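Local coordinates for protein serine protease inhibitor (Schistosoma haematobium, PDB 3STO) that probably inhibits serine proteases by the serpin mechanism, trapping them as a covalent complex, at residues Ala185-Asn190 with Val337-Gln342; His24-Thr29 with Thr41-Ile46. One frame throughout, in Å; residues are numbered along the deposited sequence.

Contact 1: Ala185-Asn190 with Val337-Gln342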
loop_
_atom_site.group_PDB
_atom_site.type_symbol
_atom_site.label_atom_id
_atom_site.label_comp_id
_atom_site.label_asym_id
_atom_site.label_seq_id
_atom_site.Cartn_x
_atom_site.Cartn_y
_atom_site.Cartn_z
ATOM N N ALA A 185 -0.806 1.002 -25.376
ATOM C CA ALA A 185 -1.828 -0.039 -25.452
ATOM C C ALA A 185 -2.659 -0.156 -24.173
ATOM O O ALA A 185 -3.885 -0.200 -24.214
ATOM C CB ALA A 185 -1.180 -1.392 -25.782
HETATM N N MSE A 186 -1.980 -0.225 -23.032
HETATM C CA MSE A 186 -2.659 -0.542 -21.785
HETATM C C MSE A 186 -1.958 0.004 -20.564
HETATM O O MSE A 186 -0.727 -0.081 -20.440
HETATM C CB MSE A 186 -2.826 -2.054 -21.639
HETATM C CG MSE A 186 -3.474 -2.464 -20.315
HETATM SE SE MSE A 186 -3.955 -4.389 -20.252
HETATM C CE MSE A 186 -2.427 -5.122 -21.235
ATOM N N ILE A 187 -2.756 0.569 -19.670
ATOM C CA ILE A 187 -2.255 1.077 -18.404
ATOM C C ILE A 187 -3.058 0.538 -17.226
ATOM O O ILE A 187 -4.292 0.552 -17.231
ATOM C CB ILE A 187 -2.313 2.585 -18.370
ATOM C CG1 ILE A 187 -1.256 3.175 -19.326
ATOM C CG2 ILE A 187 -2.132 3.076 -16.919
ATOM C CD1 ILE A 187 -1.227 4.693 -19.332
ATOM N N LEU A 188 -2.345 0.022 -16.241
ATOM C CA LEU A 188 -2.949 -0.418 -14.980
ATOM C C LEU A 188 -2.664 0.610 -13.883
ATOM O O LEU A 188 -1.527 1.106 -13.762
ATOM C CB LEU A 188 -2.379 -1.763 -14.547
ATOM C CG LEU A 188 -2.505 -2.969 -15.470
ATOM C CD1 LEU A 188 -1.750 -4.143 -14.859
ATOM C CD2 LEU A 188 -3.953 -3.299 -15.667
ATOM N N VAL A 189 -3.706 0.920 -13.115
ATOM C CA VAL A 189 -3.676 1.912 -12.044
ATOM C C VAL A 189 -4.258 1.306 -10.755
ATOM O O VAL A 189 -5.409 0.888 -10.713
ATOM C CB VAL A 189 -4.465 3.209 -12.413
ATOM C CG1 VAL A 189 -4.269 4.271 -11.347
ATOM C CG2 VAL A 189 -3.999 3.778 -13.736
ATOM N N ASN A 190 -3.443 1.227 -9.711
ATOM C CA ASN A 190 -3.929 0.793 -8.402
ATOM C C ASN A 190 -4.079 1.943 -7.369
ATOM O O ASN A 190 -3.214 2.801 -7.219
ATOM C CB ASN A 190 -3.093 -0.367 -7.817
ATOM C CG ASN A 190 -3.639 -0.832 -6.453
ATOM O OD1 ASN A 190 -3.094 -0.512 -5.389
ATOM N ND2 ASN A 190 -4.750 -1.552 -6.490
ATOM N N VAL A 337 1.246 -4.485 -21.220
ATOM C CA VAL A 337 1.069 -3.413 -20.259
ATOM C C VAL A 337 2.178 -2.376 -20.414
ATOM O O VAL A 337 3.352 -2.712 -20.297
ATOM C CB VAL A 337 1.002 -3.967 -18.823
ATOM C CG1 VAL A 337 1.097 -2.813 -17.794
ATOM C CG2 VAL A 337 -0.283 -4.761 -18.640
ATOM N N ASN A 338 1.814 -1.123 -20.688
ATOM C CA ASN A 338 2.820 -0.067 -20.810
ATOM C C ASN A 338 3.231 0.448 -19.431
ATOM O O ASN A 338 4.422 0.582 -19.141
ATOM C CB ASN A 338 2.287 1.106 -21.631
ATOM C CG ASN A 338 2.040 0.751 -23.064
ATOM O OD1 ASN A 338 0.960 0.253 -23.420
ATOM N ND2 ASN A 338 3.041 1.001 -23.909
ATOM N N GLU A 339 2.244 0.744 -18.586
ATOM C CA GLU A 339 2.509 1.303 -17.254
ATOM C C GLU A 339 1.673 0.621 -16.166
ATOM O O GLU A 339 0.522 0.234 -16.380
ATOM C CB GLU A 339 2.245 2.806 -17.223
ATOM C CG GLU A 339 2.771 3.562 -18.423
ATOM C CD GLU A 339 2.409 5.048 -18.393
ATOM O OE1 GLU A 339 2.476 5.666 -17.303
ATOM O OE2 GLU A 339 2.054 5.601 -19.462
ATOM N N PHE A 340 2.277 0.473 -15.001
ATOM C CA PHE A 340 1.645 -0.167 -13.886
ATOM C C PHE A 340 1.979 0.778 -12.724
ATOM O O PHE A 340 3.113 0.876 -12.258
ATOM C CB PHE A 340 2.213 -1.576 -13.724
ATOM C CG PHE A 340 1.538 -2.414 -12.661
ATOM C CD1 PHE A 340 1.002 -1.848 -11.537
ATOM C CD2 PHE A 340 1.455 -3.786 -12.795
ATOM C CE1 PHE A 340 0.408 -2.624 -10.553
ATOM C CE2 PHE A 340 0.856 -4.567 -11.810
ATOM C CZ PHE A 340 0.337 -3.971 -10.683
ATOM N N ILE A 341 0.966 1.514 -12.298
ATOM C CA ILE A 341 1.160 2.662 -11.446
ATOM C C ILE A 341 0.315 2.517 -10.206
ATOM O O ILE A 341 -0.878 2.231 -10.311
ATOM C CB ILE A 341 0.777 3.990 -12.182
ATOM C CG1 ILE A 341 1.737 4.264 -13.342
ATOM C CG2 ILE A 341 0.878 5.168 -11.260
ATOM C CD1 ILE A 341 1.204 5.293 -14.319
ATOM N N GLN A 342 0.947 2.710 -9.042
ATOM C CA GLN A 342 0.224 2.842 -7.773
ATOM C C GLN A 342 0.259 4.298 -7.258
ATOM O O GLN A 342 1.305 4.933 -7.187
ATOM C CB GLN A 342 0.729 1.852 -6.706
ATOM C CG GLN A 342 -0.023 1.973 -5.389
ATOM C CD GLN A 342 0.458 0.968 -4.349
ATOM O OE1 GLN A 342 1.509 1.148 -3.729
ATOM N NE2 GLN A 342 -0.309 -0.096 -4.152
#
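Leu188 and Phe340 pair across two parallel strands, and their side chains leave the same face of the sheet. Leu188 CD1 reaches the ring off-centre, 3.8 Å from Phe340 CD2, in a CH-pi contact. With CG anti to the backbone N (chi1 -174°) the Phe340 ring stands beside Leu188, and chi2 then turns its CD2 side to the leucine. Met186, present as selenomethionine, bends at its last torsion, and its CE lies against Val337 CG2.

The opposite face carries Ile187 and Glu339. Their side chains run side by side in the same direction, and Ile187 CD1 ends 3.4 Å from Glu339 OE2.

Side-chain amides bond at both ends of this portion of the pair. Before Ile187, Asn338 OD1 takes two backbone N-H groups. The bond from Met186 N is 3.0 Å long, nearly straight at 169°, and lies in the carbonyl plane. The bond from Ala185 N is more bent, and its donor sits above that plane. Farther along, Gln342 NE2 gives a hydrogen bond to Asn190 OD1 at 3.1 Å. The oxygen lies in the Gln342 amide plane, but the two amide planes are turned 44° apart. Gln342 NE2 also binds Cys42 O.

The backbone bonds are those of a parallel pair: Leu188 N to Glu339 O, Ile341 N to Leu188 O, Asn190 N to Ile341 O.

In serpin terms, strands 186-197 and 339-348 are s3A and s5A of beta-sheet A, paired directly here. Inhibitory serpins insert the cleaved reactive-centre loop between them, and this protein probably does likewise. Strand 112-124 (s2A) flanks the first and strand 287-305 (s6A) the second. Helix 43-55 covers the Phe340 face through Thr49 and Leu50, and helix 307-312 adds Leu310 against the ring.

Contact 2: His24-Thr29 with Thr41-Ile46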
loop_
_atom_site.group_PDB
_atom_site.type_symbol
_atom_site.label_atom_id
_atom_site.label_comp_id
_atom_site.label_asym_id
_atom_site.label_seq_id
_atom_site.Cartn_x
_atom_site.Cartn_y
_atom_site.Cartn_z
ATOM N N HIS A 24 7.130 -9.673 0.809
ATOM C CA HIS A 24 8.545 -9.552 1.133
ATOM C C HIS A 24 9.422 -9.273 -0.092
ATOM O O HIS A 24 10.271 -8.393 -0.055
ATOM C CB HIS A 24 9.050 -10.801 1.887
ATOM C CG HIS A 24 10.450 -10.663 2.405
ATOM N ND1 HIS A 24 11.215 -11.743 2.791
ATOM C CD2 HIS A 24 11.220 -9.557 2.601
ATOM C CE1 HIS A 24 12.396 -11.312 3.214
ATOM N NE2 HIS A 24 12.426 -9.994 3.102
ATOM N N ALA A 25 9.184 -10.002 -1.182
ATOM C CA ALA A 25 9.967 -9.849 -2.396
ATOM C C ALA A 25 9.749 -8.467 -2.944
ATOM O O ALA A 25 10.685 -7.780 -3.394
ATOM C CB ALA A 25 9.558 -10.903 -3.450
ATOM N N TYR A 26 8.496 -8.054 -2.920
ATOM C CA TYR A 26 8.177 -6.742 -3.426
ATOM C C TYR A 26 8.842 -5.620 -2.574
ATOM O O TYR A 26 9.335 -4.629 -3.105
ATOM C CB TYR A 26 6.674 -6.577 -3.510
ATOM C CG TYR A 26 6.255 -5.155 -3.670
ATOM C CD1 TYR A 26 6.390 -4.518 -4.903
ATOM C CD2 TYR A 26 5.751 -4.421 -2.580
ATOM C CE1 TYR A 26 6.015 -3.186 -5.075
ATOM C CE2 TYR A 26 5.359 -3.090 -2.731
ATOM C CZ TYR A 26 5.499 -2.480 -3.994
ATOM O OH TYR A 26 5.120 -1.177 -4.204
ATOM N N LEU A 27 8.865 -5.785 -1.258
ATOM C CA LEU A 27 9.365 -4.713 -0.389
ATOM C C LEU A 27 10.893 -4.628 -0.383
ATOM O O LEU A 27 11.415 -3.540 -0.434
ATOM C CB LEU A 27 8.783 -4.817 1.027
ATOM C CG LEU A 27 7.315 -4.430 1.239
ATOM C CD1 LEU A 27 6.862 -4.822 2.622
ATOM C CD2 LEU A 27 7.074 -2.957 1.017
ATOM N N SER A 28 11.602 -5.760 -0.395
ATOM C CA SER A 28 13.067 -5.709 -0.476
ATOM C C SER A 28 13.595 -5.102 -1.744
ATOM O O SER A 28 14.735 -4.692 -1.784
ATOM C CB SER A 28 13.740 -7.061 -0.303
ATOM O OG SER A 28 12.950 -8.078 -0.843
ATOM N N THR A 29 12.779 -5.009 -2.774
ATOM C CA THR A 29 13.287 -4.481 -4.020
ATOM C C THR A 29 12.920 -3.028 -4.150
ATOM O O THR A 29 13.760 -2.185 -4.423
ATOM C CB THR A 29 12.766 -5.261 -5.252
ATOM O OG1 THR A 29 13.262 -6.608 -5.195
ATOM C CG2 THR A 29 13.247 -4.575 -6.547
ATOM N N THR A 41 3.894 2.884 0.283
ATOM C CA THR A 41 3.332 1.848 -0.562
ATOM C C THR A 41 2.314 0.912 0.121
ATOM O O THR A 41 2.388 0.640 1.325
ATOM C CB THR A 41 4.443 0.954 -1.178
ATOM O OG1 THR A 41 3.911 0.218 -2.291
ATOM C CG2 THR A 41 5.009 -0.016 -0.111
ATOM N N CYS A 42 1.411 0.371 -0.701
ATOM C CA CYS A 42 0.470 -0.675 -0.290
ATOM C C CYS A 42 0.592 -1.996 -1.083
ATOM O O CYS A 42 0.034 -2.149 -2.176
ATOM C CB CYS A 42 -0.955 -0.151 -0.375
ATOM S SG CYS A 42 -2.090 -1.557 -0.433
ATOM N N PRO A 43 1.311 -2.963 -0.524
ATOM C CA PRO A 43 1.702 -4.188 -1.248
ATOM C C PRO A 43 0.559 -5.080 -1.710
ATOM O O PRO A 43 0.739 -5.806 -2.704
ATOM C CB PRO A 43 2.564 -4.944 -0.229
ATOM C CG PRO A 43 2.936 -3.929 0.786
ATOM C CD PRO A 43 1.869 -2.910 0.834
ATOM N N LEU A 44 -0.584 -5.042 -1.025
ATOM C CA LEU A 44 -1.708 -5.920 -1.402
ATOM C C LEU A 44 -2.447 -5.403 -2.641
ATOM O O LEU A 44 -3.069 -6.151 -3.373
ATOM C CB LEU A 44 -2.691 -6.137 -0.230
ATOM C CG LEU A 44 -2.151 -6.858 1.007
ATOM C CD1 LEU A 44 -3.272 -7.103 2.002
ATOM C CD2 LEU A 44 -1.477 -8.170 0.659
ATOM N N GLY A 45 -2.395 -4.105 -2.853
ATOM C CA GLY A 45 -2.957 -3.531 -4.042
ATOM C C GLY A 45 -2.187 -3.940 -5.280
ATOM O O GLY A 45 -2.781 -4.060 -6.339
ATOM N N ILE A 46 -0.874 -4.144 -5.147
ATOM C CA ILE A 46 -0.061 -4.642 -6.258
ATOM C C ILE A 46 -0.476 -6.075 -6.525
ATOM O O ILE A 46 -0.655 -6.462 -7.668
ATOM C CB ILE A 46 1.466 -4.674 -5.948
ATOM C CG1 ILE A 46 1.928 -3.455 -5.145
ATOM C CG2 ILE A 46 2.273 -4.831 -7.227
ATOM C CD1 ILE A 46 1.647 -2.129 -5.811
#
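Tyr26 reaches from its helix to Thr41 and the first turn of the next helix. Its CB points toward segment 41-46. CG lies anti to the backbone N (chi1 165°), and this directs the ring at Thr41 and the start of helix 43-55. Along one side of the ring, CD2 comes within 4.0 Å of Pro43 CB, which approaches obliquely. Farther out, CE2 passes near Thr41 CG2. Ile46 CG1 lies over one face of the ring, offset toward the rim, and is 3.9 Å from Tyr26 CZ. At the tip, Tyr26 OH donates a hydrogen bond to Thr41 OG1 at 2.7 Å. That oxygen lies at the ring edge, in its plane.

Leu27 adds a smaller apolar touch, with its CD2 3.8 Å from Thr41 CG2. Cys42 occupies the N-cap position of the second helix, and its SG accepts a bond from Gly45 N at 3.5 Å.

In serpin nomenclature helix 18-30 is helix A, strand 39-41 is s6B and helix 43-55 is helix B, whose first turn lies against sheet A. Strand 287-305 borders the contact through Leu304, which touches both Tyr26 and Thr41. Helix 307-312 supplies Thr309 beside Tyr26 and Leu310 beside Ile46.

Contacts 1 and 2 have centres 16 Å apart, yet they meet directly at Gln342. Its OE1 lies 3.0 Å from Thr41 OG1, a probable hydrogen bond. Thr41 OG1 is thus shared between a strand of the large sheet and the tyrosine of helix 18-30. Gln342 NE2 also packs against Ile46 CD1 at 3.3 Å, and Asn190 ND2 comes within 3.2 Å of Gly45 O without a hydrogen bond being assigned. These links set the start of helix 43-55 on the strand pair of contact 1. The meeting point is consistent with the shutter region, which in other serpins controls the opening of sheet A.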